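Local coordinates for putative alcohol dehydrogenase (Sinorhizobium meliloti, PDB 4J6F), which probably belongs to the medium-chain dehydrogenases/reductases and is thought to oxidise alcohols with a nicotinamide cofactor, perhaps with the aid of zinc, at residues V78-E82 against G83-T87; L286-D289 against L290-L294; D314-T317 against M318-K321; V340-E344 against E345-R349; S359-H362 against R363-D367. All coordinates share one frame; numbering follows the deposited sequence.

Contact 1. Residues V78-E82 against G83-T87; sequences VWVRE and GAYGT
Ala84 N donates to Trp79 O over 2.9 Å in a nearly straight bond (167°) that closes the end of helix 75-82. Gly83 is the C-prime residue of this Schellman motif, and its positive phi by itself favours glycine; its N makes a longer, weak bond of 3.2 Å to Val80 O, whose own position is less sure. The turn then carries Tyr85 back against the last turn of the helix. The edge of the Trp79 indole points at the face of the Tyr85 ring in a T-shaped pair with planes at 80°, and Tyr85 CE2 rests 3.5 Å from Trp79 CB. The same CE2 also meets Val80 CG2, at 4.0 Å, while Ala84 CB sits 3.8 Å from Trp79 CD1. The phenol oxygen is hydrogen-bonded to Thr76 OG1, in the first turn of helix 75-82. With a serine in place of Tyr85, the Trp79 edge would probably lose its aromatic partner and Thr76 its hydroxyl mate. Around this helix end, Arg316 of the second subunit binds Ala84 O, Tyr85 makes an edge-to-face pair with Trp97, and Val78 and Arg81 pack on Met369 of helix 361-370.

Contact 2. Residues L286-D289 against L290-L294; sequences LFND and LLKIL
Phe287 and Leu291, one turn apart, meet through Phe287 CE2 and Leu291 CD1 at 3.7 Å. Leu291 CG stands 4.1 Å above the plane of the phenyl ring, displaced toward its rim, so the branched end of the leucine lies over one face. The phenylalanine reaches it because its CG is anti to the backbone N (chi1 179°), which swings the ring along the helix toward the following turn. On another side of the same helix the aliphatic part of Lys292 is bordered by two polar groups: its CD is 3.7 Å from Asp289 OD1 and 3.9 Å from Asn288 ND2. Asp289 and Lys292 run side by side, yet OD1 and NZ remain 4.1 Å apart, beyond a salt bridge. Beyond CD the chain bends at chi3 (59°) and draws no closer to the aspartate; its ammonium group makes a salt bridge with Asp89 of the second subunit. Asn288 ND2 is hydrogen-bonded to Glu88 O of the second subunit. Behind these side chains runs the regular backbone bonding of the helix, from Leu290 N to Leu286 O (3.1 Å) through to Ile293 N and Asp289 O (3.0 Å). Helix 287-293 connects strands 277-280 and 299-302 in a beta-alpha-beta crossover of the Rossmann-type domain: Leu290 packs on Val278, Phe287 on Tyr300 and Val311, Leu291 on Leu313, and Ile293 on helix 262-270.

Contact 3. Residues D314-T317 against M318-K321; sequences DLRT and MYLK
Tyr319 N bonds to Leu315 O at 3.0 Å and Leu320 N to Arg316 O at 2.7 Å, the i+4 to i pattern of the short helix 315-320. Tyr319 holds its CG between its own backbone N and carbonyl carbon (chi1 76°), which folds the ring back over the preceding turn. There Arg316 CA lies over the ring face in a CH-pi contact, 3.9 Å from the centroid and 28° off the normal, and Arg316 CG approaches the phenol OH to 3.5 Å. If an alanine replaced Tyr319, the CA and CG of Arg316 would probably lose this cover and a gap would open beside the interface. The far end of the arginine turns the other way, to Asp314, the N-cap residue. Asp314 OD1 accepts both Arg316 N (2.9 Å), the capping bond, and Arg316 NE (2.8 Å), the latter in the guanidinium plane and on the syn lone pair; NH1 donates to OD2, from outside the carboxylate plane, completing a side-on, two-nitrogen grip. Lys321 NZ donates to the carbonyls of Leu291, Lys292 and Leu294. Pro91 O of the second subunit accepts from Arg316 NH1, and Arg99 of that subunit binds both Asp314 OD2 and Thr317 OG1. One buried carboxylate thus caps a helix, fixes an arginine and meets a charge of the partner chain, a convergence that is likely to favour its ionised form.

Contact 4. Residues V340-E344 against E345-R349; sequences VRYIE and EKKIR
Ile348 reaches Tyr342 because its first torsion (chi1 58°) sets CG1 between its backbone N and carbonyl carbon, which directs the ethyl branch back at the helix. Ile348 CG1 accordingly lies 4.0 Å from Tyr342 CB, and its CD1 reaches Ile343 CG1 at 4.2 Å. In Tyr342 CG is anti to the carbonyl carbon (chi1 -82°), which places the ring where CD1 meets Lys347 CB at 4.0 Å. Lys347 crosses the tyrosine with the aliphatic part of its chain, while its ammonium end runs away from the helix. On the outer surface Arg341 and Glu345 point the same way. Only the chain of the arginine is touched, CG being 3.4 Å from Glu345 OE2; the charged groups do not pair, for Arg341 NE and Glu345 OE2 are 4.8 Å apart. Neighbouring charges find partners beyond the turn, Glu344 OE1 at Ala177 N and Lys346 NZ in a salt bridge with Asp179. Inward, Ile348 packs on Tyr192 and on Leu226 of helix 218-229, which also receives Tyr342. The backbone explains how the chain doubles back. Lys346 takes a positive phi (52°), Lys347 N bonds to Tyr342 O at 2.9 Å, and Lys346 N meets Ile343 O at 3.2 Å from well above the carbonyl plane. These two bonds define the Schellman motif that ends helix 333-344, and Tyr342 and Lys347 occupy the two positions whose side chains commonly touch across such a C-terminal turn.

Contact 5. Residues S359-H362 against R363-D367; sequences SEFH and RAQTD
Arg363 and Glu360 lie side by side in the first turn of helix 361-370, the helix of a beta-alpha-beta unit that links the parallel strands 352-357 and 376-380. Glu360 holds the N-cap position, and its OE1 forms a salt bridge with Arg363 NH2 at the edge of the guanidinium. The modelled separation of 2.4 Å is too short to be taken literally at this resolution. Carboxylate and guanidinium planes are 65° apart, so the groups are not coplanar, as they would be in a two-nitrogen, side-on pair, and a single NH2 makes the bridge. Both charges are exposed, on the outer side of the helix. Phe361 faces inward. With chi1 at -158° the ring is turned off the backbone N and leans over the next turn, where CE2 comes 3.8 Å from Gln365 OE1, the oxygen lying near the ring plane at the edge. The amide and the ring are nearly perpendicular, at 80°. Around them Phe361 also makes an edge-to-face pair with Tyr162 and packs on Leu48, while Gln365 OE1 accepts a weak bond from Arg81 NH1. His362 is tied to strand 48-51 through NE2, which is hydrogen-bonded to Leu48 O. Its own carbonyl has two donors from one residue of the next turn: Thr366 N at 3.1 Å and Thr366 OG1 at 2.6 Å reach His362 O from opposite faces of the carbonyl plane.

In the fold
Contacts 1 and 4 are both helix ends closed by Schellman turns, but the first carries a buried tyrosine and borders the second subunit, whereas contact 4 has charged, exposed residues on its outer side and touches no other chain. Contacts 2 and 3 belong to the nucleotide-binding half of the family fold, their centres about 11 Å apart, and are joined by Lys321 at the end of helix 287-293. Both face the partner subunit, contact 3 the more deeply buried and built on buried charge, contact 2 largely apolar toward its own sheet. Contacts 1 and 5 touch through Val78, Arg81 and Gln365, linking helices 75-82 and 361-370; the salt bridge of contact 5 lies on the surface.

Contact 1. Residues V78-E82 against G83-T87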
# COMPACT_ATOMS: atom_id res chain seq x y z
N VAL A 78 22.95 -3.38 -12.79
CA VAL A 78 22.65 -2.76 -14.06
C VAL A 78 22.05 -1.38 -13.82
O VAL A 78 22.55 -0.38 -14.33
CB VAL A 78 21.67 -3.64 -14.87
CG1 VAL A 78 21.17 -2.92 -16.12
CG2 VAL A 78 22.33 -4.93 -15.28
N TRP A 79 21.00 -1.32 -13.02
CA TRP A 79 20.34 -0.04 -12.76
C TRP A 79 21.24 1.01 -12.11
O TRP A 79 21.15 2.18 -12.46
CB TRP A 79 19.04 -0.22 -12.00
CG TRP A 79 17.97 -0.88 -12.83
CD1 TRP A 79 17.74 -0.72 -14.20
CD2 TRP A 79 16.98 -1.79 -12.38
NE1 TRP A 79 16.67 -1.49 -14.60
CE2 TRP A 79 16.19 -2.15 -13.50
CE3 TRP A 79 16.69 -2.34 -11.13
CZ2 TRP A 79 15.12 -3.04 -13.39
CZ3 TRP A 79 15.62 -3.23 -11.03
CH2 TRP A 79 14.84 -3.57 -12.15
N VAL A 80 22.12 0.60 -11.20
CA VAL A 80 23.06 1.55 -10.62
C VAL A 80 23.98 2.09 -11.72
O VAL A 80 24.22 3.29 -11.78
CB VAL A 80 23.87 0.95 -9.46
CG1 VAL A 80 25.08 1.80 -9.12
CG2 VAL A 80 23.00 0.78 -8.24
N ARG A 81 24.46 1.22 -12.60
CA ARG A 81 25.37 1.63 -13.65
C ARG A 81 24.67 2.59 -14.60
O ARG A 81 25.22 3.63 -14.94
CB ARG A 81 25.88 0.42 -14.41
CG ARG A 81 26.96 0.71 -15.44
CD ARG A 81 27.08 -0.47 -16.39
NE ARG A 81 26.01 -0.40 -17.37
CZ ARG A 81 25.31 -1.43 -17.83
NH1 ARG A 81 25.55 -2.66 -17.41
NH2 ARG A 81 24.35 -1.23 -18.72
N GLU A 82 23.45 2.26 -15.01
CA GLU A 82 22.66 3.14 -15.88
C GLU A 82 22.18 4.42 -15.19
O GLU A 82 21.91 5.40 -15.87
CB GLU A 82 21.47 2.40 -16.48
CG GLU A 82 21.88 1.13 -17.20
CD GLU A 82 20.72 0.41 -17.86
OE1 GLU A 82 19.69 0.20 -17.20
OE2 GLU A 82 20.86 0.03 -19.05
N GLY A 83 22.10 4.41 -13.86
CA GLY A 83 21.53 5.53 -13.11
C GLY A 83 20.02 5.55 -13.32
O GLY A 83 19.38 6.61 -13.36
N ALA A 84 19.44 4.37 -13.43
CA ALA A 84 18.07 4.26 -13.86
C ALA A 84 17.02 4.31 -12.76
O ALA A 84 15.92 3.80 -12.95
CB ALA A 84 17.91 3.00 -14.67
N TYR A 85 17.33 4.92 -11.61
CA TYR A 85 16.35 4.94 -10.51
C TYR A 85 15.48 6.18 -10.53
O TYR A 85 14.43 6.22 -9.88
CB TYR A 85 17.01 4.74 -9.14
CG TYR A 85 17.47 3.32 -8.95
CD1 TYR A 85 16.59 2.33 -8.51
CD2 TYR A 85 18.79 2.95 -9.25
CE1 TYR A 85 17.01 1.02 -8.35
CE2 TYR A 85 19.21 1.64 -9.09
CZ TYR A 85 18.31 0.68 -8.65
OH TYR A 85 18.73 -0.62 -8.50
N GLY A 86 15.91 7.18 -11.30
CA GLY A 86 15.20 8.44 -11.38
C GLY A 86 15.15 9.16 -10.05
O GLY A 86 15.69 8.68 -9.03
N THR A 87 14.50 10.32 -10.05
CA THR A 87 14.32 11.12 -8.84
C THR A 87 12.84 11.36 -8.62
O THR A 87 12.02 11.22 -9.53
CB THR A 87 15.06 12.48 -8.93
OG1 THR A 87 14.41 13.32 -9.89
CG2 THR A 87 16.52 12.29 -9.34

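Contact 2. Residues L286-D289 against L290-L294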
# COMPACT_ATOMS: atom_id res chain seq x y z
N LEU A 286 1.39 -4.32 -17.07
CA LEU A 286 0.73 -5.38 -16.31
C LEU A 286 0.04 -4.90 -15.01
O LEU A 286 -0.83 -5.58 -14.46
CB LEU A 286 1.76 -6.46 -15.98
CG LEU A 286 1.47 -7.91 -16.35
CD1 LEU A 286 1.47 -8.07 -17.87
CD2 LEU A 286 2.54 -8.79 -15.72
N PHE A 287 0.43 -3.72 -14.53
CA PHE A 287 0.12 -3.28 -13.17
C PHE A 287 -1.37 -3.23 -12.86
O PHE A 287 -1.82 -3.78 -11.86
CB PHE A 287 0.73 -1.90 -12.92
CG PHE A 287 0.44 -1.36 -11.55
CD1 PHE A 287 1.08 -1.88 -10.43
CD2 PHE A 287 -0.47 -0.33 -11.38
CE1 PHE A 287 0.81 -1.39 -9.17
CE2 PHE A 287 -0.74 0.17 -10.12
CZ PHE A 287 -0.10 -0.36 -9.01
N ASN A 288 -2.12 -2.56 -13.73
CA ASN A 288 -3.55 -2.44 -13.53
C ASN A 288 -4.24 -3.79 -13.52
O ASN A 288 -5.19 -4.01 -12.76
CB ASN A 288 -4.18 -1.52 -14.57
CG ASN A 288 -5.66 -1.26 -14.29
OD1 ASN A 288 -6.01 -0.70 -13.25
ND2 ASN A 288 -6.53 -1.69 -15.21
N ASP A 289 -3.78 -4.71 -14.36
CA ASP A 289 -4.39 -6.02 -14.44
C ASP A 289 -4.21 -6.80 -13.15
O ASP A 289 -5.12 -7.51 -12.71
CB ASP A 289 -3.86 -6.81 -15.63
CG ASP A 289 -4.55 -6.44 -16.93
OD1 ASP A 289 -5.54 -5.66 -16.90
OD2 ASP A 289 -4.10 -6.93 -17.98
N LEU A 290 -3.04 -6.66 -12.54
CA LEU A 290 -2.75 -7.32 -11.29
C LEU A 290 -3.70 -6.85 -10.19
O LEU A 290 -4.21 -7.67 -9.42
CB LEU A 290 -1.31 -7.08 -10.91
CG LEU A 290 -0.31 -7.74 -11.83
CD1 LEU A 290 1.07 -7.20 -11.51
CD2 LEU A 290 -0.35 -9.25 -11.66
N LEU A 291 -3.95 -5.54 -10.12
CA LEU A 291 -4.93 -4.98 -9.19
C LEU A 291 -6.34 -5.49 -9.45
O LEU A 291 -7.14 -5.59 -8.52
CB LEU A 291 -4.93 -3.45 -9.22
CG LEU A 291 -3.64 -2.66 -8.95
CD1 LEU A 291 -3.97 -1.17 -8.92
CD2 LEU A 291 -2.93 -3.08 -7.67
N LYS A 292 -6.64 -5.80 -10.71
CA LYS A 292 -7.94 -6.37 -11.06
C LYS A 292 -8.09 -7.80 -10.52
O LYS A 292 -9.12 -8.16 -9.97
CB LYS A 292 -8.16 -6.35 -12.57
CG LYS A 292 -8.34 -4.96 -13.17
CD LYS A 292 -8.48 -5.03 -14.69
CE LYS A 292 -9.67 -5.89 -15.11
NZ LYS A 292 -9.52 -6.43 -16.49
N ILE A 293 -7.03 -8.59 -10.70
CA ILE A 293 -6.97 -10.00 -10.33
C ILE A 293 -6.99 -10.20 -8.81
O ILE A 293 -7.63 -11.11 -8.30
CB ILE A 293 -5.72 -10.66 -10.93
CG1 ILE A 293 -5.91 -10.86 -12.44
CG2 ILE A 293 -5.40 -11.98 -10.25
CD1 ILE A 293 -4.63 -10.90 -13.25
N LEU A 294 -6.28 -9.32 -8.11
CA LEU A 294 -6.15 -9.37 -6.67
C LEU A 294 -7.53 -9.34 -5.99
O LEU A 294 -8.38 -8.52 -6.34
CB LEU A 294 -5.31 -8.17 -6.24
CG LEU A 294 -4.66 -8.19 -4.86
CD1 LEU A 294 -3.97 -9.52 -4.59
CD2 LEU A 294 -3.66 -7.04 -4.77

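Contact 3. Residues D314-T317 against M318-K321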
# COMPACT_ATOMS: atom_id res chain seq x y z
N ASP A 314 -5.36 3.88 -10.45
CA ASP A 314 -6.69 4.42 -10.20
C ASP A 314 -6.97 4.20 -8.73
O ASP A 314 -7.39 3.12 -8.30
CB ASP A 314 -7.75 3.71 -11.05
CG ASP A 314 -9.17 4.31 -10.87
OD1 ASP A 314 -9.43 5.06 -9.89
OD2 ASP A 314 -10.03 4.01 -11.73
N LEU A 315 -6.74 5.25 -7.96
CA LEU A 315 -6.97 5.21 -6.53
C LEU A 315 -8.26 4.51 -6.15
O LEU A 315 -8.31 3.86 -5.10
CB LEU A 315 -6.94 6.62 -5.94
CG LEU A 315 -5.54 7.20 -5.79
CD1 LEU A 315 -5.61 8.44 -4.91
CD2 LEU A 315 -4.60 6.18 -5.19
N ARG A 316 -9.29 4.64 -7.00
CA ARG A 316 -10.62 4.11 -6.69
C ARG A 316 -10.60 2.60 -6.61
O ARG A 316 -11.21 2.03 -5.69
CB ARG A 316 -11.68 4.57 -7.68
CG ARG A 316 -11.98 6.06 -7.55
CD ARG A 316 -12.68 6.62 -8.77
NE ARG A 316 -11.97 6.32 -10.00
CZ ARG A 316 -12.31 6.76 -11.21
NH1 ARG A 316 -11.60 6.39 -12.26
NH2 ARG A 316 -13.35 7.56 -11.38
N THR A 317 -9.86 1.99 -7.53
CA THR A 317 -9.65 0.54 -7.54
C THR A 317 -9.00 0.11 -6.23
O THR A 317 -9.38 -0.91 -5.65
CB THR A 317 -8.78 0.10 -8.74
OG1 THR A 317 -9.37 0.57 -9.96
CG2 THR A 317 -8.67 -1.39 -8.82
N MSE A 318 -8.05 0.90 -5.75
CA MSE A 318 -7.38 0.64 -4.50
C MSE A 318 -8.29 0.68 -3.32
O MSE A 318 -8.13 -0.15 -2.43
CB MSE A 318 -6.32 1.72 -4.29
CG MSE A 318 -4.98 1.10 -3.96
SE MSE A 318 -3.83 2.33 -2.96
CE MSE A 318 -2.66 0.92 -2.31
N TYR A 319 -9.23 1.62 -3.27
CA TYR A 319 -10.03 1.80 -2.07
C TYR A 319 -11.39 1.14 -2.16
O TYR A 319 -11.97 0.80 -1.13
CB TYR A 319 -10.10 3.28 -1.63
CG TYR A 319 -11.01 4.21 -2.42
CD1 TYR A 319 -12.41 4.09 -2.34
CD2 TYR A 319 -10.49 5.24 -3.19
CE1 TYR A 319 -13.26 4.94 -3.04
CE2 TYR A 319 -11.33 6.11 -3.89
CZ TYR A 319 -12.72 5.95 -3.81
OH TYR A 319 -13.58 6.79 -4.50
N LEU A 320 -11.90 0.95 -3.36
CA LEU A 320 -13.14 0.18 -3.49
C LEU A 320 -12.87 -1.30 -3.24
O LEU A 320 -13.76 -2.04 -2.86
CB LEU A 320 -13.80 0.37 -4.85
CG LEU A 320 -14.40 1.75 -5.07
CD1 LEU A 320 -14.70 1.93 -6.55
CD2 LEU A 320 -15.63 1.96 -4.22
N LYS A 321 -11.63 -1.71 -3.45
CA LYS A 321 -11.26 -3.09 -3.21
C LYS A 321 -10.57 -3.31 -1.86
O LYS A 321 -10.20 -4.43 -1.54
CB LYS A 321 -10.35 -3.57 -4.33
CG LYS A 321 -11.02 -3.83 -5.65
CD LYS A 321 -10.56 -5.21 -6.05
CE LYS A 321 -10.42 -5.38 -7.54
NZ LYS A 321 -9.70 -6.66 -7.69

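Contact 4. Residues V340-E344 against E345-R349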
# COMPACT_ATOMS: atom_id res chain seq x y z
N VAL A 340 19.50 -17.56 6.04
CA VAL A 340 20.57 -18.50 6.40
C VAL A 340 19.93 -19.83 6.84
O VAL A 340 20.27 -20.89 6.32
CB VAL A 340 21.53 -17.93 7.47
CG1 VAL A 340 22.50 -19.00 7.99
CG2 VAL A 340 22.33 -16.77 6.89
N ARG A 341 18.98 -19.75 7.77
CA ARG A 341 18.29 -20.91 8.29
C ARG A 341 17.66 -21.76 7.16
O ARG A 341 17.79 -22.99 7.16
CB ARG A 341 17.24 -20.47 9.30
CG ARG A 341 17.16 -21.30 10.56
CD ARG A 341 16.73 -20.44 11.76
NE ARG A 341 15.49 -19.69 11.54
CZ ARG A 341 15.37 -18.36 11.66
NH1 ARG A 341 16.42 -17.62 12.02
NH2 ARG A 341 14.20 -17.77 11.44
N TYR A 342 17.02 -21.10 6.19
CA TYR A 342 16.40 -21.79 5.06
C TYR A 342 17.41 -22.56 4.22
O TYR A 342 17.20 -23.73 3.87
CB TYR A 342 15.68 -20.81 4.14
CG TYR A 342 14.29 -20.38 4.56
CD1 TYR A 342 13.53 -21.14 5.46
CD2 TYR A 342 13.71 -19.23 4.02
CE1 TYR A 342 12.25 -20.74 5.84
CE2 TYR A 342 12.42 -18.83 4.38
CZ TYR A 342 11.71 -19.59 5.29
OH TYR A 342 10.44 -19.19 5.64
N ILE A 343 18.50 -21.87 3.89
CA ILE A 343 19.62 -22.49 3.18
C ILE A 343 20.10 -23.74 3.91
O ILE A 343 20.27 -24.80 3.28
CB ILE A 343 20.78 -21.50 2.99
CG1 ILE A 343 20.41 -20.43 1.95
CG2 ILE A 343 22.02 -22.26 2.55
CD1 ILE A 343 21.20 -19.14 2.05
N GLU A 344 20.29 -23.62 5.23
CA GLU A 344 20.84 -24.72 6.05
C GLU A 344 19.91 -25.91 6.15
O GLU A 344 20.33 -27.03 5.91
CB GLU A 344 21.23 -24.23 7.44
CG GLU A 344 22.49 -23.38 7.42
CD GLU A 344 22.83 -22.82 8.79
OE1 GLU A 344 24.00 -22.42 9.03
OE2 GLU A 344 21.91 -22.77 9.63
N GLU A 345 18.64 -25.65 6.46
CA GLU A 345 17.61 -26.70 6.52
C GLU A 345 17.21 -27.21 5.13
O GLU A 345 16.34 -28.06 5.01
CB GLU A 345 16.37 -26.19 7.25
CG GLU A 345 16.60 -25.79 8.70
CD GLU A 345 15.53 -24.85 9.25
OE1 GLU A 345 14.50 -24.60 8.56
OE2 GLU A 345 15.72 -24.34 10.37
N LYS A 346 17.85 -26.67 4.09
CA LYS A 346 17.52 -26.97 2.69
C LYS A 346 16.03 -26.80 2.31
O LYS A 346 15.47 -27.60 1.56
CB LYS A 346 18.04 -28.36 2.29
CG LYS A 346 19.55 -28.43 2.16
CD LYS A 346 20.02 -29.84 1.82
CE LYS A 346 21.51 -30.00 2.06
NZ LYS A 346 22.35 -29.19 1.12
N LYS A 347 15.39 -25.76 2.84
CA LYS A 347 14.00 -25.48 2.50
C LYS A 347 13.94 -24.72 1.18
O LYS A 347 12.90 -24.68 0.54
CB LYS A 347 13.26 -24.71 3.60
CG LYS A 347 13.21 -25.43 4.94
CD LYS A 347 12.02 -24.99 5.80
CE LYS A 347 11.79 -26.00 6.92
NZ LYS A 347 10.56 -25.77 7.73
N ILE A 348 15.06 -24.10 0.79
CA ILE A 348 15.23 -23.57 -0.57
C ILE A 348 16.51 -24.15 -1.18
O ILE A 348 17.35 -24.67 -0.44
CB ILE A 348 15.29 -22.03 -0.62
CG1 ILE A 348 16.43 -21.50 0.27
CG2 ILE A 348 13.94 -21.44 -0.27
CD1 ILE A 348 16.59 -19.99 0.29
N ARG A 349 16.66 -24.07 -2.50
CA ARG A 349 17.84 -24.62 -3.18
C ARG A 349 18.48 -23.64 -4.19
O ARG A 349 17.80 -22.77 -4.75
CB ARG A 349 17.52 -25.99 -3.81
CG ARG A 349 16.46 -25.98 -4.91
CD ARG A 349 16.26 -27.37 -5.49
NE ARG A 349 15.30 -27.39 -6.59
CZ ARG A 349 15.62 -27.26 -7.88
NH1 ARG A 349 16.89 -27.07 -8.24
NH2 ARG A 349 14.68 -27.29 -8.83

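Contact 5. Residues S359-H362 against R363-D367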
# COMPACT_ATOMS: atom_id res chain seq x y z
N SER A 359 37.00 -11.97 -15.99
CA SER A 359 37.57 -11.39 -17.19
C SER A 359 36.57 -11.27 -18.34
O SER A 359 36.84 -10.63 -19.33
CB SER A 359 38.77 -12.20 -17.66
OG SER A 359 38.37 -13.53 -17.93
N GLU A 360 35.41 -11.90 -18.22
CA GLU A 360 34.42 -11.80 -19.28
C GLU A 360 33.09 -11.18 -18.79
O GLU A 360 31.98 -11.60 -19.18
CB GLU A 360 34.24 -13.15 -19.96
CG GLU A 360 35.37 -13.45 -20.93
CD GLU A 360 35.55 -14.92 -21.24
OE1 GLU A 360 34.58 -15.70 -21.10
OE2 GLU A 360 36.69 -15.31 -21.61
N PHE A 361 33.23 -10.15 -17.96
CA PHE A 361 32.10 -9.44 -17.39
C PHE A 361 31.12 -8.85 -18.41
O PHE A 361 29.91 -8.84 -18.18
CB PHE A 361 32.56 -8.37 -16.41
CG PHE A 361 31.49 -7.98 -15.43
CD1 PHE A 361 31.35 -8.67 -14.24
CD2 PHE A 361 30.58 -6.96 -15.73
CE1 PHE A 361 30.34 -8.33 -13.35
CE2 PHE A 361 29.57 -6.62 -14.84
CZ PHE A 361 29.45 -7.31 -13.65
N HIS A 362 31.63 -8.35 -19.53
CA HIS A 362 30.77 -7.76 -20.55
C HIS A 362 29.84 -8.81 -21.13
O HIS A 362 28.64 -8.56 -21.30
CB HIS A 362 31.60 -7.04 -21.62
CG HIS A 362 32.26 -5.79 -21.13
ND1 HIS A 362 32.09 -4.57 -21.75
CD2 HIS A 362 33.06 -5.56 -20.06
CE1 HIS A 362 32.78 -3.64 -21.09
NE2 HIS A 362 33.37 -4.22 -20.06
N ARG A 363 30.38 -10.00 -21.38
CA ARG A 363 29.58 -11.11 -21.88
C ARG A 363 28.57 -11.52 -20.81
O ARG A 363 27.40 -11.78 -21.13
CB ARG A 363 30.48 -12.28 -22.29
CG ARG A 363 29.78 -13.34 -23.12
CD ARG A 363 30.68 -14.54 -23.38
NE ARG A 363 30.27 -15.70 -22.58
CZ ARG A 363 30.99 -16.25 -21.61
NH1 ARG A 363 30.51 -17.30 -20.94
NH2 ARG A 363 32.18 -15.76 -21.29
N ALA A 364 29.02 -11.57 -19.56
CA ALA A 364 28.17 -11.92 -18.42
C ALA A 364 26.96 -11.00 -18.28
O ALA A 364 25.83 -11.46 -18.11
CB ALA A 364 28.96 -11.92 -17.14
N GLN A 365 27.19 -9.69 -18.35
CA GLN A 365 26.10 -8.76 -18.12
C GLN A 365 25.17 -8.63 -19.32
O GLN A 365 23.98 -8.30 -19.16
CB GLN A 365 26.62 -7.41 -17.67
CG GLN A 365 25.52 -6.54 -17.11
CD GLN A 365 26.01 -5.65 -16.03
OE1 GLN A 365 26.70 -4.68 -16.29
NE2 GLN A 365 25.65 -5.97 -14.79
N THR A 366 25.70 -8.89 -20.52
CA THR A 366 24.88 -8.94 -21.72
C THR A 366 23.90 -10.09 -21.56
O THR A 366 22.68 -9.92 -21.68
CB THR A 366 25.72 -9.07 -23.00
OG1 THR A 366 26.73 -8.06 -23.02
CG2 THR A 366 24.89 -8.85 -24.21
N ASP A 367 24.44 -11.26 -21.22
CA ASP A 367 23.60 -12.41 -20.94
C ASP A 367 22.64 -12.14 -19.80
O ASP A 367 21.48 -12.54 -19.86
CB ASP A 367 24.46 -13.63 -20.64
CG ASP A 367 25.07 -14.21 -21.89
OD1 ASP A 367 24.94 -13.58 -22.97
OD2 ASP A 367 25.67 -15.30 -21.80